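Local coordinates for beta-xylanase (Caldicellulosiruptor kristjanssonii, PDB 7NWN), which probably binds plant cell-wall carbohydrate through a calcium-binding family 9 module that belongs to a multimodular xylanase-glucuronoyl esterase, at residues N68-P79 / D142-L152. Residues are numbered along the deposited sequence; the frame is centred on the assembly and turned at random.
With CA (calcium ion), chain Q; CA (calcium ion), chain R.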
loop_
_atom_site.group_PDB
_atom_site.type_symbol
_atom_site.label_atom_id
_atom_site.label_comp_id
_atom_site.label_asym_id
_atom_site.label_seq_id
_atom_site.Cartn_x
_atom_site.Cartn_y
_atom_site.Cartn_z
ATOM N N ASN A 68 -9.805 12.373 -3.900
ATOM C CA ASN A 68 -10.461 11.813 -2.735
ATOM C C ASN A 68 -9.652 10.705 -2.028
ATOM O O ASN A 68 -10.082 10.234 -0.971
ATOM C CB ASN A 68 -11.837 11.240 -3.097
ATOM C CG ASN A 68 -12.707 12.273 -3.786
ATOM O OD1 ASN A 68 -12.951 13.324 -3.206
ATOM N ND2 ASN A 68 -13.170 11.979 -4.998
ATOM N N ALA A 69 -8.564 10.222 -2.638
ATOM C CA ALA A 69 -8.040 8.902 -2.279
ATOM C C ALA A 69 -6.605 8.721 -2.721
ATOM O O ALA A 69 -6.141 9.321 -3.701
ATOM C CB ALA A 69 -8.879 7.787 -2.870
ATOM N N LEU A 70 -5.957 7.801 -1.996
ATOM C CA LEU A 70 -4.717 7.191 -2.431
ATOM C C LEU A 70 -5.006 5.753 -2.881
ATOM O O LEU A 70 -5.764 5.058 -2.213
ATOM C CB LEU A 70 -3.695 7.198 -1.284
ATOM C CG LEU A 70 -2.308 6.625 -1.618
ATOM C CD1 LEU A 70 -1.510 7.501 -2.584
ATOM C CD2 LEU A 70 -1.497 6.387 -0.370
ATOM N N TYR A 71 -4.256 5.296 -3.904
ATOM C CA TYR A 71 -4.454 4.000 -4.553
ATOM C C TYR A 71 -3.148 3.224 -4.511
ATOM O O TYR A 71 -2.079 3.795 -4.779
ATOM C CB TYR A 71 -4.885 4.166 -6.023
ATOM C CG TYR A 71 -6.251 4.814 -6.124
ATOM C CD1 TYR A 71 -7.413 4.060 -6.019
ATOM C CD2 TYR A 71 -6.368 6.192 -6.269
ATOM C CE1 TYR A 71 -8.666 4.652 -6.067
ATOM C CE2 TYR A 71 -7.613 6.810 -6.304
ATOM C CZ TYR A 71 -8.757 6.029 -6.264
ATOM O OH TYR A 71 -9.969 6.641 -6.282
ATOM N N VAL A 72 -3.258 1.923 -4.195
ATOM C CA VAL A 72 -2.092 1.046 -4.198
ATOM C C VAL A 72 -2.402 -0.159 -5.086
ATOM O O VAL A 72 -3.438 -0.771 -4.892
ATOM C CB VAL A 72 -1.719 0.570 -2.774
ATOM C CG1 VAL A 72 -0.403 -0.226 -2.783
ATOM C CG2 VAL A 72 -1.632 1.752 -1.779
ATOM N N LEU A 73 -1.467 -0.508 -5.977
ATOM C CA LEU A 73 -1.550 -1.775 -6.695
ATOM C C LEU A 73 -0.294 -2.556 -6.309
ATOM O O LEU A 73 0.797 -2.073 -6.599
ATOM C CB LEU A 73 -1.538 -1.497 -8.207
ATOM C CG LEU A 73 -1.462 -2.755 -9.086
ATOM C CD1 LEU A 73 -2.829 -3.366 -9.107
ATOM C CD2 LEU A 73 -1.083 -2.352 -10.511
ATOM N N ALA A 74 -0.456 -3.687 -5.613
ATOM C CA ALA A 74 0.695 -4.481 -5.241
ATOM C C ALA A 74 0.592 -5.841 -5.926
ATOM O O ALA A 74 -0.489 -6.443 -5.982
ATOM C CB ALA A 74 0.773 -4.608 -3.727
ATOM N N GLU A 75 1.739 -6.324 -6.430
ATOM C CA GLU A 75 1.821 -7.731 -6.821
ATOM C C GLU A 75 2.930 -8.433 -6.039
ATOM O O GLU A 75 4.057 -7.899 -5.904
ATOM C CB GLU A 75 2.131 -7.841 -8.319
ATOM C CG GLU A 75 0.933 -7.463 -9.132
ATOM C CD GLU A 75 1.055 -7.610 -10.640
ATOM O OE1 GLU A 75 2.006 -8.240 -11.107
ATOM O OE2 GLU A 75 0.166 -7.105 -11.327
ATOM N N VAL A 76 2.585 -9.633 -5.557
ATOM C CA VAL A 76 3.512 -10.410 -4.764
ATOM C C VAL A 76 3.770 -11.730 -5.506
ATOM O O VAL A 76 2.820 -12.463 -5.768
ATOM C CB VAL A 76 2.921 -10.673 -3.356
ATOM C CG1 VAL A 76 3.879 -11.520 -2.499
ATOM C CG2 VAL A 76 2.557 -9.367 -2.622
ATOM N N TYR A 77 5.043 -12.035 -5.755
ATOM C CA TYR A 77 5.479 -13.361 -6.158
ATOM C C TYR A 77 5.749 -14.175 -4.890
ATOM O O TYR A 77 6.625 -13.834 -4.096
ATOM C CB TYR A 77 6.727 -13.230 -7.037
ATOM C CG TYR A 77 7.333 -14.562 -7.399
ATOM C CD1 TYR A 77 6.892 -15.275 -8.512
ATOM C CD2 TYR A 77 8.339 -15.123 -6.606
ATOM C CE1 TYR A 77 7.429 -16.516 -8.833
ATOM C CE2 TYR A 77 8.871 -16.368 -6.899
ATOM C CZ TYR A 77 8.414 -17.060 -8.017
ATOM O OH TYR A 77 8.931 -18.289 -8.303
ATOM N N ASP A 78 4.965 -15.246 -4.714
ATOM C CA ASP A 78 4.955 -16.047 -3.521
ATOM C C ASP A 78 4.350 -17.397 -3.888
ATOM O O ASP A 78 3.137 -17.529 -3.997
ATOM C CB ASP A 78 4.181 -15.366 -2.400
ATOM C CG ASP A 78 4.242 -16.074 -1.042
ATOM O OD1 ASP A 78 4.871 -17.161 -0.905
ATOM O OD2 ASP A 78 3.668 -15.507 -0.117
ATOM N N PRO A 79 5.194 -18.432 -4.098
ATOM C CA PRO A 79 4.710 -19.772 -4.484
ATOM C C PRO A 79 3.908 -20.578 -3.446
ATOM O O PRO A 79 3.219 -21.537 -3.803
ATOM C CB PRO A 79 5.994 -20.481 -4.956
ATOM C CG PRO A 79 7.108 -19.784 -4.165
ATOM C CD PRO A 79 6.659 -18.333 -4.021
ATOM N N ASP A 142 1.616 -18.446 -9.118
ATOM C CA ASP A 142 2.761 -17.996 -8.313
ATOM C C ASP A 142 2.577 -16.702 -7.505
ATOM O O ASP A 142 3.569 -16.104 -7.101
ATOM C CB ASP A 142 4.035 -17.901 -9.149
ATOM C CG ASP A 142 4.323 -19.218 -9.874
ATOM O OD1 ASP A 142 4.298 -20.315 -9.210
ATOM O OD2 ASP A 142 4.505 -19.152 -11.104
ATOM N N GLY A 143 1.347 -16.259 -7.218
ATOM C CA GLY A 143 1.297 -15.117 -6.322
ATOM C C GLY A 143 -0.101 -14.525 -6.235
ATOM O O GLY A 143 -1.107 -15.242 -6.395
ATOM N N TYR A 144 -0.140 -13.202 -6.020
ATOM C CA TYR A 144 -1.444 -12.587 -5.846
ATOM C C TYR A 144 -1.247 -11.106 -6.108
ATOM O O TYR A 144 -0.109 -10.630 -6.129
ATOM C CB TYR A 144 -2.049 -12.870 -4.454
ATOM C CG TYR A 144 -1.277 -12.351 -3.254
ATOM C CD1 TYR A 144 -0.236 -13.095 -2.680
ATOM C CD2 TYR A 144 -1.632 -11.148 -2.618
ATOM C CE1 TYR A 144 0.464 -12.664 -1.555
ATOM C CE2 TYR A 144 -0.958 -10.721 -1.470
ATOM C CZ TYR A 144 0.102 -11.465 -0.951
ATOM O OH TYR A 144 0.771 -11.030 0.162
ATOM N N ARG A 145 -2.372 -10.410 -6.312
ATOM C CA ARG A 145 -2.353 -8.980 -6.531
ATOM C C ARG A 145 -3.325 -8.378 -5.509
ATOM O O ARG A 145 -4.350 -9.009 -5.233
ATOM C CB ARG A 145 -2.877 -8.718 -7.948
ATOM C CG ARG A 145 -2.986 -7.239 -8.282
ATOM C CD ARG A 145 -3.487 -7.013 -9.711
ATOM N NE ARG A 145 -2.547 -7.548 -10.691
ATOM C CZ ARG A 145 -2.894 -8.359 -11.677
ATOM N NH1 ARG A 145 -4.179 -8.676 -11.842
ATOM N NH2 ARG A 145 -1.933 -8.830 -12.478
ATOM N N VAL A 146 -2.997 -7.167 -5.005
ATOM C CA VAL A 146 -3.860 -6.390 -4.128
ATOM C C VAL A 146 -4.074 -5.072 -4.856
ATOM O O VAL A 146 -3.114 -4.536 -5.393
ATOM C CB VAL A 146 -3.205 -6.139 -2.759
ATOM C CG1 VAL A 146 -4.046 -5.168 -1.922
ATOM C CG2 VAL A 146 -3.001 -7.497 -2.033
ATOM N N GLU A 147 -5.335 -4.642 -4.945
ATOM C CA GLU A 147 -5.624 -3.299 -5.422
ATOM C C GLU A 147 -6.450 -2.606 -4.337
ATOM O O GLU A 147 -7.476 -3.134 -3.964
ATOM C CB GLU A 147 -6.414 -3.399 -6.720
ATOM C CG GLU A 147 -6.499 -2.038 -7.457
ATOM C CD GLU A 147 -7.032 -2.172 -8.878
ATOM O OE1 GLU A 147 -7.834 -3.109 -9.132
ATOM O OE2 GLU A 147 -6.611 -1.372 -9.747
ATOM N N ALA A 148 -5.969 -1.454 -3.851
ATOM C CA ALA A 148 -6.468 -0.853 -2.611
ATOM C C ALA A 148 -6.742 0.640 -2.830
ATOM O O ALA A 148 -5.989 1.334 -3.533
ATOM C CB ALA A 148 -5.458 -1.054 -1.493
ATOM N N ARG A 149 -7.793 1.110 -2.157
ATOM C CA ARG A 149 -8.102 2.531 -2.122
ATOM C C ARG A 149 -8.187 2.948 -0.650
ATOM O O ARG A 149 -8.861 2.264 0.130
ATOM C CB ARG A 149 -9.445 2.765 -2.818
ATOM C CG ARG A 149 -9.867 4.235 -2.870
ATOM C CD ARG A 149 -11.282 4.426 -3.465
ATOM N NE ARG A 149 -11.609 5.837 -3.776
ATOM C CZ ARG A 149 -12.329 6.577 -2.930
ATOM N NH1 ARG A 149 -12.772 6.052 -1.784
ATOM N NH2 ARG A 149 -12.661 7.806 -3.272
ATOM N N ILE A 150 -7.499 4.054 -0.305
ATOM C CA ILE A 150 -7.639 4.688 1.000
ATOM C C ILE A 150 -8.211 6.112 0.822
ATOM O O ILE A 150 -7.583 6.939 0.197
ATOM C CB ILE A 150 -6.275 4.715 1.699
ATOM C CG1 ILE A 150 -5.774 3.308 2.029
ATOM C CG2 ILE A 150 -6.379 5.602 2.935
ATOM C CD1 ILE A 150 -4.283 3.249 2.271
ATOM N N ALA A 151 -9.427 6.330 1.307
ATOM C CA ALA A 151 -10.101 7.625 1.266
ATOM C C ALA A 151 -9.307 8.598 2.163
ATOM O O ALA A 151 -8.938 8.243 3.284
ATOM C CB ALA A 151 -11.502 7.387 1.791
ATOM N N LEU A 152 -8.926 9.760 1.615
ATOM C CA LEU A 152 -8.139 10.780 2.297
ATOM C C LEU A 152 -9.083 11.782 2.963
ATOM O O LEU A 152 -10.172 12.049 2.444
ATOM C CB LEU A 152 -7.277 11.466 1.238
ATOM C CG LEU A 152 -6.206 10.542 0.664
ATOM C CD1 LEU A 152 -5.529 11.170 -0.563
ATOM C CD2 LEU A 152 -5.188 10.199 1.763
HETATM CA CA CA Q . 3.859 -17.400 1.466
HETATM CA CA CA R . -8.224 -2.130 -11.413
HETATM O O HOH W 1 -12.193 8.949 -5.870
HETATM O O HOH W 2 -12.124 11.039 0.595
HETATM O O HOH W 3 6.030 -18.783 1.177
HETATM O O HOH W 4 -9.374 -2.302 -13.568
#
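R145 starts with CG anti to its backbone N (chi1 177°) and bends at chi3 (-63°), which lays its guanidinium beside E75, whose CG stands anti to the carbonyl carbon. The salt bridge is side-on: NE (2.8 Å) and NH2 (3.0 Å) of R145 both reach E75 OE2, in the guanidinium plane but from above one face of the carboxylate. The CD of R145 also lies 3.8 Å from L73 CD1. A methionine in place of R145 would probably leave the E75 carboxylate without its charged mate and free to turn. Further along, R149 runs extended beside the Y71 ring; its NE donates, in the guanidinium plane, to Y71 OH (3.1 Å), which also bonds D66, while A69 CB rests over one guanidinium face, toward its rim. On the other face of the sheet V76 CB sits over the Y144 ring, a CH-pi contact 3.9 Å from the centroid. Paired backbone hydrogen bonds join L70 to I150, V72 to A148, A74 to V146 and V76 to Y144, as in a regular antiparallel pair. E147 grips one calcium ion through both carboxylate oxygens, with D33 and D37 among the ion's other ligands, and E147 OE1 also accepts a hydrogen bond from G34 N; D78 likewise holds a second calcium ion through both oxygens, with D92. Strands 69-77 and 143-151 form the centre of a four-stranded antiparallel sheet, flanked by 58-66 and 133-140, and L70, V72, I150 and L152 pack against strand 93-99 of the opposing sheet in a beta-sandwich.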